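Local atomic coordinates of pyruvate formate-lyase 2 (Archaeoglobus fulgidus, PDB entry 2F3O), a protein that belongs to the glycyl radical enzymes and probably acts as a lyase, though its natural substrate is not established. Residues A75-P79 / H265-E270; T98-M102 / I314-F318; Y269-I273 / Q329-Q333. One frame throughout, in Å; residues are numbered along the deposited sequence.

Overall arrangement
From the N terminus, the end of strand 74-75 and the loop after it supply 75-79, and the loop before helix 105-119 supplies 98-102. Contact 1 closes its loop when the chain returns at 265-270, at the far end of helix 250-267, and contact 2 closes when it reaches 314-318 beyond helix 297-310. The two closures cross, since their segments alternate. Contact 3 starts at 269-273, sharing Tyr269 and Glu270 with contact 1, and closes at 329-333 just ahead of strand 334-338; it crosses contact 2 as well. Centres lie about 10 to 13 Å apart. Together they tie N-terminal loops to the glycerol-occupied interior, where Asn99 OD1 accepts a hydrogen bond from Gln329 NE2.

Contact 1 (A75-P79 / H265-E270); sequences AIIFP and HQENYE
The Phe78 ring lies with one face against the backbone of Tyr269 and its far rim among the carbonyl oxygens of 265-268. Tyr269 CA sits 3.8 Å from the centroid of the Phe78 ring, 15° off the ring normal, in a CH-pi contact; Tyr269 CB adds an apolar touch to Phe78 CD1 at 3.9 Å. The two aromatic side chains cross at about a right angle, and the ring of Tyr269 packs instead on Ala151 and His155. With Phe78 CG anti to its carbonyl carbon (chi1 -70°), the ring reaches in among these carbonyls. Phe78 CZ comes 3.3 Å from His265 O, which lies at the ring edge in its plane, while Asn268 O approaches obliquely. In the pyruvate formate-lyase-like fold this joins the loop between strand 74-75 and helix 83-87 to the 265-270 segment at the far end of helix 250-267. The neighbouring carbonyls of Gln266 and Glu267 take hydrogen bonds from Arg23 and Lys509, respectively. Ile76 points toward the same segment, and its CD1 reaches His265 O at 3.5 Å. Asn268 ND2 donates to Leu264 O and, at 3.0 Å, to Glu267 OE1, which is met on its anti lone pair and lies 27° out of the amide plane of Asn268; the Glu267 carboxylate also accepts from the backbone nitrogens of Leu513 and Leu514.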
loop_
_atom_site.group_PDB
_atom_site.type_symbol
_atom_site.label_atom_id
_atom_site.label_comp_id
_atom_site.label_asym_id
_atom_site.label_seq_id
_atom_site.Cartn_x
_atom_site.Cartn_y
_atom_site.Cartn_z
ATOM N N ALA A 75 4.831 7.217 -45.299
ATOM C CA ALA A 75 4.034 7.315 -44.078
ATOM C C ALA A 75 3.574 5.937 -43.612
ATOM O O ALA A 75 3.057 5.162 -44.411
ATOM C CB ALA A 75 2.837 8.203 -44.313
ATOM N N ILE A 76 3.761 5.630 -42.328
ATOM C CA ILE A 76 3.215 4.399 -41.757
ATOM C C ILE A 76 1.802 4.671 -41.221
ATOM O O ILE A 76 1.561 5.704 -40.612
ATOM C CB ILE A 76 4.121 3.832 -40.660
ATOM C CG1 ILE A 76 5.563 3.739 -41.155
ATOM C CG2 ILE A 76 3.671 2.465 -40.266
ATOM C CD1 ILE A 76 6.562 3.306 -40.095
ATOM N N ILE A 77 0.856 3.771 -41.486
ATOM C CA ILE A 77 -0.533 3.987 -41.077
ATOM C C ILE A 77 -0.849 3.233 -39.773
ATOM O O ILE A 77 -0.550 2.037 -39.653
ATOM C CB ILE A 77 -1.514 3.539 -42.182
ATOM C CG1 ILE A 77 -1.167 4.176 -43.517
ATOM C CG2 ILE A 77 -2.953 3.879 -41.829
ATOM C CD1 ILE A 77 -2.062 3.692 -44.626
ATOM N N PHE A 78 -1.441 3.934 -38.801
ATOM C CA PHE A 78 -1.839 3.326 -37.535
ATOM C C PHE A 78 -3.341 3.475 -37.378
ATOM O O PHE A 78 -3.796 4.424 -36.762
ATOM C CB PHE A 78 -1.092 3.965 -36.350
ATOM C CG PHE A 78 0.375 3.625 -36.315
ATOM C CD1 PHE A 78 1.293 4.359 -37.046
ATOM C CD2 PHE A 78 0.830 2.538 -35.584
ATOM C CE1 PHE A 78 2.635 4.012 -37.044
ATOM C CE2 PHE A 78 2.172 2.183 -35.573
ATOM C CZ PHE A 78 3.074 2.913 -36.300
ATOM N N PRO A 79 -4.128 2.532 -37.943
ATOM C CA PRO A 79 -5.589 2.657 -37.907
ATOM C C PRO A 79 -6.176 2.468 -36.510
ATOM O O PRO A 79 -7.317 2.853 -36.267
ATOM C CB PRO A 79 -6.060 1.526 -38.833
ATOM C CG PRO A 79 -4.977 0.511 -38.761
ATOM C CD PRO A 79 -3.706 1.302 -38.647
ATOM N N HIS A 265 8.912 1.592 -34.481
ATOM C CA HIS A 265 8.061 2.334 -35.372
ATOM C C HIS A 265 6.986 1.492 -36.043
ATOM O O HIS A 265 6.175 2.011 -36.821
ATOM C CB HIS A 265 8.901 3.088 -36.382
ATOM C CG HIS A 265 9.446 4.366 -35.840
ATOM N ND1 HIS A 265 10.632 4.428 -35.135
ATOM C CD2 HIS A 265 8.942 5.621 -35.849
ATOM C CE1 HIS A 265 10.846 5.674 -34.752
ATOM N NE2 HIS A 265 9.837 6.418 -35.175
ATOM N N GLN A 266 6.953 0.200 -35.724
ATOM C CA GLN A 266 5.923 -0.658 -36.277
ATOM C C GLN A 266 4.872 -0.870 -35.221
ATOM O O GLN A 266 3.754 -1.261 -35.529
ATOM C CB GLN A 266 6.487 -1.998 -36.743
ATOM C CG GLN A 266 7.752 -1.945 -37.592
ATOM C CD GLN A 266 7.651 -0.974 -38.749
ATOM O OE1 GLN A 266 6.647 -0.921 -39.476
ATOM N NE2 GLN A 266 8.700 -0.184 -38.926
ATOM N N GLU A 267 5.238 -0.593 -33.972
ATOM C CA GLU A 267 4.316 -0.723 -32.849
ATOM C C GLU A 267 3.718 0.634 -32.447
ATOM O O GLU A 267 2.524 0.752 -32.197
ATOM C CB GLU A 267 5.036 -1.354 -31.659
ATOM C CG GLU A 267 4.271 -1.293 -30.335
ATOM C CD GLU A 267 5.069 -1.827 -29.155
ATOM O OE1 GLU A 267 5.990 -1.129 -28.673
ATOM O OE2 GLU A 267 4.766 -2.959 -28.721
ATOM N N ASN A 268 4.558 1.662 -32.406
ATOM C CA ASN A 268 4.161 2.964 -31.878
ATOM C C ASN A 268 4.116 3.982 -32.967
ATOM O O ASN A 268 4.953 3.933 -33.877
ATOM C CB ASN A 268 5.178 3.432 -30.856
ATOM C CG ASN A 268 5.336 2.458 -29.751
ATOM O OD1 ASN A 268 4.552 2.456 -28.800
ATOM N ND2 ASN A 268 6.335 1.592 -29.869
ATOM N N TYR A 269 3.184 4.928 -32.851
ATOM C CA TYR A 269 2.996 5.924 -33.897
ATOM C C TYR A 269 4.180 6.892 -34.026
ATOM O O TYR A 269 5.004 7.014 -33.126
ATOM C CB TYR A 269 1.601 6.593 -33.807
ATOM C CG TYR A 269 1.523 7.875 -33.033
ATOM C CD1 TYR A 269 1.026 9.027 -33.629
ATOM C CD2 TYR A 269 1.943 7.941 -31.703
ATOM C CE1 TYR A 269 0.947 10.225 -32.930
ATOM C CE2 TYR A 269 1.886 9.138 -30.992
ATOM C CZ TYR A 269 1.378 10.279 -31.613
ATOM O OH TYR A 269 1.330 11.461 -30.915
ATOM N N GLU A 270 4.237 7.558 -35.175
ATOM C CA GLU A 270 5.415 8.254 -35.729
ATOM C C GLU A 270 6.050 9.366 -34.920
ATOM O O GLU A 270 7.094 9.871 -35.316
ATOM C CB GLU A 270 5.016 8.881 -37.055
ATOM C CG GLU A 270 3.736 8.300 -37.606
ATOM C CD GLU A 270 2.470 9.084 -37.244
ATOM O OE1 GLU A 270 2.530 10.333 -37.117
ATOM O OE2 GLU A 270 1.402 8.433 -37.097
#

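Contact 2 (T98-M102 / I314-F318); sequences TNRLM and IVPAF
Asn99 points its side chain at Val315 and Pro316, and its amide divides its two atoms between them. From CB, which leaves the backbone toward 314-318, the chain runs to CG set opposite the backbone N (chi1 -161°), carrying the amide across to the other loop. On one branch OD1 faces both methyls of Val315, 3.5 Å from Val315 CG1 and 3.6 Å from Val315 CG2, and accepts a hydrogen bond from Gln329. The other branch ends in ND2, which donates to Pro316 O at 3.1 Å with an N-H...O angle of 151°. Pro316 O lies almost exactly in the amide plane of Asn99, whereas the donor is tilted 19° from the carbonyl plane of Pro316. ND2 also has a weak hydrogen bond to Glu323. Beside this polar link Leu101 and Val315 lie antiparallel and offset, with Leu101 CD2 on Val315 CG1 at 3.7 Å. Ala317, which follows Pro316, centres an inverse gamma turn whose weak bond, Phe318 N to Pro316 O, places a second donor on the same carbonyl. A leucine at Asn99 would probably leave Pro316 O without its side-chain donor and Gln329 without its acceptor. Both ends of this buried amide are thus engaged: within the pyruvate formate-lyase-like region, directional bonds and apolar packing join the two loops, and Gln329 ties them to the one leading to the glycerol site.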
loop_
_atom_site.group_PDB
_atom_site.type_symbol
_atom_site.label_atom_id
_atom_site.label_comp_id
_atom_site.label_asym_id
_atom_site.label_seq_id
_atom_site.Cartn_x
_atom_site.Cartn_y
_atom_site.Cartn_z
ATOM N N THR A 98 1.429 20.454 -49.629
ATOM C CA THR A 98 2.433 20.085 -48.625
ATOM C C THR A 98 2.284 18.624 -48.243
ATOM O O THR A 98 1.166 18.128 -48.129
ATOM C CB THR A 98 2.260 20.911 -47.342
ATOM O OG1 THR A 98 0.891 20.848 -46.918
ATOM C CG2 THR A 98 2.626 22.364 -47.585
ATOM N N ASN A 99 3.417 17.957 -48.046
ATOM C CA ASN A 99 3.480 16.552 -47.610
ATOM C C ASN A 99 2.670 15.608 -48.499
ATOM O O ASN A 99 1.795 14.872 -48.037
ATOM C CB ASN A 99 3.082 16.425 -46.136
ATOM C CG ASN A 99 3.548 15.130 -45.504
ATOM O OD1 ASN A 99 4.677 14.687 -45.708
ATOM N ND2 ASN A 99 2.674 14.522 -44.718
ATOM N N ARG A 100 2.965 15.678 -49.791
ATOM C CA ARG A 100 2.322 14.837 -50.786
ATOM C C ARG A 100 2.779 13.387 -50.655
ATOM O O ARG A 100 3.943 13.105 -50.388
ATOM C CB ARG A 100 2.581 15.374 -52.203
ATOM C CG ARG A 100 4.060 15.590 -52.569
ATOM C CD ARG A 100 4.205 16.247 -53.938
ATOM N NE ARG A 100 3.012 17.022 -54.282
ATOM C CZ ARG A 100 2.753 17.503 -55.497
ATOM N NH1 ARG A 100 3.610 17.300 -56.499
ATOM N NH2 ARG A 100 1.632 18.184 -55.715
ATOM N N LEU A 101 1.836 12.471 -50.812
ATOM C CA LEU A 101 2.111 11.051 -50.682
ATOM C C LEU A 101 1.491 10.349 -51.870
ATOM O O LEU A 101 0.290 10.466 -52.090
ATOM C CB LEU A 101 1.490 10.511 -49.386
ATOM C CG LEU A 101 1.916 11.101 -48.033
ATOM C CD1 LEU A 101 0.926 10.779 -46.913
ATOM C CD2 LEU A 101 3.311 10.624 -47.687
ATOM N N MET A 102 2.295 9.635 -52.648
ATOM C CA MET A 102 1.739 8.887 -53.762
ATOM C C MET A 102 0.977 7.721 -53.167
ATOM O O MET A 102 1.445 7.089 -52.228
ATOM C CB MET A 102 2.828 8.349 -54.689
ATOM C CG MET A 102 3.980 9.288 -54.946
ATOM S SD MET A 102 5.356 8.459 -55.781
ATOM C CE MET A 102 5.396 6.817 -55.023
ATOM N N ILE A 314 10.753 8.243 -42.629
ATOM C CA ILE A 314 9.360 8.539 -42.299
ATOM C C ILE A 314 8.977 10.002 -42.374
ATOM O O ILE A 314 9.762 10.913 -42.161
ATOM C CB ILE A 314 8.825 7.926 -40.959
ATOM C CG1 ILE A 314 9.530 8.509 -39.741
ATOM C CG2 ILE A 314 8.913 6.433 -40.965
ATOM C CD1 ILE A 314 8.791 8.238 -38.448
ATOM N N VAL A 315 7.711 10.166 -42.668
ATOM C CA VAL A 315 7.106 11.422 -42.941
ATOM C C VAL A 315 5.702 11.073 -42.437
ATOM O O VAL A 315 5.267 9.925 -42.571
ATOM C CB VAL A 315 7.234 11.713 -44.481
ATOM C CG1 VAL A 315 5.930 11.504 -45.238
ATOM C CG2 VAL A 315 7.772 13.101 -44.717
ATOM N N PRO A 316 5.017 12.013 -41.779
ATOM C CA PRO A 316 3.823 11.652 -41.000
ATOM C C PRO A 316 2.564 11.423 -41.840
ATOM O O PRO A 316 2.440 11.986 -42.901
ATOM C CB PRO A 316 3.647 12.857 -40.094
ATOM C CG PRO A 316 4.198 13.993 -40.902
ATOM C CD PRO A 316 5.309 13.450 -41.726
ATOM N N ALA A 317 1.638 10.596 -41.369
ATOM C CA ALA A 317 0.382 10.321 -42.109
ATOM C C ALA A 317 -0.726 11.303 -41.745
ATOM O O ALA A 317 -1.823 10.898 -41.349
ATOM C CB ALA A 317 -0.110 8.879 -41.867
ATOM N N PHE A 318 -0.430 12.590 -41.883
ATOM C CA PHE A 318 -1.343 13.624 -41.463
ATOM C C PHE A 318 -2.330 13.930 -42.567
ATOM O O PHE A 318 -1.943 14.088 -43.708
ATOM C CB PHE A 318 -0.567 14.897 -41.153
ATOM C CG PHE A 318 0.253 14.833 -39.886
ATOM C CD1 PHE A 318 -0.083 13.972 -38.860
ATOM C CD2 PHE A 318 1.326 15.689 -39.708
ATOM C CE1 PHE A 318 0.662 13.939 -37.704
ATOM C CE2 PHE A 318 2.064 15.655 -38.555
ATOM C CZ PHE A 318 1.737 14.783 -37.556
#

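Contact 3 (Y269-I273 / Q329-Q333); sequences YEQAI and QATNQ. With GOL (glycerol), chain D.
Gln271 is bent at chi2 (-62°), with CG anti to the carbonyl carbon, and this bend brings its amide back toward Ala330. There NE2 donates to Ala330 O at 3.0 Å, the oxygen lying in the amide plane and the donor in the carbonyl plane. The same nitrogen donates to Glu270 OE1 at 2.8 Å, on the anti side, 24° out of the carboxylate plane; two acceptors for NE2 are consistent with this amide orientation, which turns OE1 to the glycerol. Gln271 OE1 accepts from glycerol O3 at 2.8 Å, and Asn332 ND2 donates to that hydroxyl at 3.0 Å, nearly straight at 162°. In this glycyl radical enzyme fold the loops after helix 250-267 and before strand 334-338 contribute to the glycerol site, probably the active-site pocket as in relatives, together with His155, Glu428 and Asp440; Asn332 also touches Trp753, next to the predicted radical glycine Gly752. The backbones themselves are joined by Ala272 N, which donates to Thr331 O at 2.8 Å. CA-H...O contacts run in both directions, from Ala272 CA to Asn332 O at 3.3 Å and from Gln333 CA to Ile273 O at 3.5 Å. Gln261 NE2 hydrogen-bonds both Gln333 OE1 and Ile273 O.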
loop_
_atom_site.group_PDB
_atom_site.type_symbol
_atom_site.label_atom_id
_atom_site.label_comp_id
_atom_site.label_asym_id
_atom_site.label_seq_id
_atom_site.Cartn_x
_atom_site.Cartn_y
_atom_site.Cartn_z
ATOM N N TYR A 269 3.184 4.928 -32.851
ATOM C CA TYR A 269 2.996 5.924 -33.897
ATOM C C TYR A 269 4.180 6.892 -34.026
ATOM O O TYR A 269 5.004 7.014 -33.126
ATOM C CB TYR A 269 1.601 6.593 -33.807
ATOM C CG TYR A 269 1.523 7.875 -33.033
ATOM C CD1 TYR A 269 1.026 9.027 -33.629
ATOM C CD2 TYR A 269 1.943 7.941 -31.703
ATOM C CE1 TYR A 269 0.947 10.225 -32.930
ATOM C CE2 TYR A 269 1.886 9.138 -30.992
ATOM C CZ TYR A 269 1.378 10.279 -31.613
ATOM O OH TYR A 269 1.330 11.461 -30.915
ATOM N N GLU A 270 4.237 7.558 -35.175
ATOM C CA GLU A 270 5.415 8.254 -35.729
ATOM C C GLU A 270 6.050 9.366 -34.920
ATOM O O GLU A 270 7.094 9.871 -35.316
ATOM C CB GLU A 270 5.016 8.881 -37.055
ATOM C CG GLU A 270 3.736 8.300 -37.606
ATOM C CD GLU A 270 2.470 9.084 -37.244
ATOM O OE1 GLU A 270 2.530 10.333 -37.117
ATOM O OE2 GLU A 270 1.402 8.433 -37.097
ATOM N N GLN A 271 5.440 9.778 -33.813
ATOM C CA GLN A 271 5.911 10.976 -33.143
ATOM C C GLN A 271 6.924 10.759 -32.017
ATOM O O GLN A 271 6.620 10.177 -30.974
ATOM C CB GLN A 271 4.738 11.820 -32.652
ATOM C CG GLN A 271 3.722 12.096 -33.710
ATOM C CD GLN A 271 4.303 12.868 -34.837
ATOM O OE1 GLN A 271 4.911 13.906 -34.610
ATOM N NE2 GLN A 271 4.128 12.381 -36.066
ATOM N N ALA A 272 8.133 11.234 -32.262
ATOM C CA ALA A 272 9.086 11.552 -31.212
ATOM C C ALA A 272 9.719 10.390 -30.489
ATOM O O ALA A 272 10.152 10.554 -29.358
ATOM C CB ALA A 272 8.512 12.556 -30.231
ATOM N N ILE A 273 9.769 9.226 -31.126
ATOM C CA ILE A 273 10.476 8.101 -30.549
ATOM C C ILE A 273 11.960 8.396 -30.708
ATOM O O ILE A 273 12.485 8.367 -31.810
ATOM C CB ILE A 273 10.126 6.806 -31.273
ATOM C CG1 ILE A 273 8.622 6.627 -31.323
ATOM C CG2 ILE A 273 10.763 5.619 -30.593
ATOM C CD1 ILE A 273 8.205 5.373 -32.027
ATOM N N GLN A 329 6.164 18.291 -41.875
ATOM C CA GLN A 329 6.543 16.878 -41.854
ATOM C C GLN A 329 7.152 16.434 -40.525
ATOM O O GLN A 329 8.278 15.928 -40.468
ATOM C CB GLN A 329 7.489 16.564 -43.009
ATOM C CG GLN A 329 6.892 16.843 -44.364
ATOM C CD GLN A 329 7.858 16.538 -45.480
ATOM O OE1 GLN A 329 9.057 16.823 -45.379
ATOM N NE2 GLN A 329 7.347 15.954 -46.557
ATOM N N ALA A 330 6.402 16.660 -39.456
ATOM C CA ALA A 330 6.923 16.509 -38.113
ATOM C C ALA A 330 6.808 15.076 -37.643
ATOM O O ALA A 330 5.716 14.536 -37.494
ATOM C CB ALA A 330 6.175 17.418 -37.195
ATOM N N THR A 331 7.946 14.440 -37.441
ATOM C CA THR A 331 7.955 13.121 -36.838
ATOM C C THR A 331 8.862 13.191 -35.622
ATOM O O THR A 331 8.426 12.943 -34.498
ATOM C CB THR A 331 8.437 12.041 -37.817
ATOM O OG1 THR A 331 9.704 12.416 -38.376
ATOM C CG2 THR A 331 7.426 11.861 -38.934
ATOM N N ASN A 332 10.125 13.521 -35.872
ATOM C CA ASN A 332 11.050 13.975 -34.850
ATOM C C ASN A 332 11.679 12.942 -33.952
ATOM O O ASN A 332 11.580 13.042 -32.732
ATOM C CB ASN A 332 10.476 15.152 -34.066
ATOM C CG ASN A 332 10.389 16.376 -34.911
ATOM O OD1 ASN A 332 11.403 16.851 -35.378
ATOM N ND2 ASN A 332 9.186 16.867 -35.161
ATOM N N GLN A 333 12.320 11.953 -34.568
ATOM C CA GLN A 333 13.206 11.070 -33.840
ATOM C C GLN A 333 14.366 11.912 -33.381
ATOM O O GLN A 333 15.222 12.259 -34.169
ATOM C CB GLN A 333 13.734 9.946 -34.732
ATOM C CG GLN A 333 12.715 8.888 -35.064
ATOM C CD GLN A 333 13.118 8.080 -36.263
ATOM O OE1 GLN A 333 14.014 7.244 -36.187
ATOM N NE2 GLN A 333 12.453 8.320 -37.383
HETATM C C1 GOL D . 7.198 16.556 -30.596
HETATM O O1 GOL D . 6.461 16.736 -29.421
HETATM C C2 GOL D . 6.258 16.559 -31.780
HETATM O O2 GOL D . 4.967 16.069 -31.461
HETATM C C3 GOL D . 6.946 15.700 -32.816
HETATM O O3 GOL D . 6.532 16.147 -34.077
#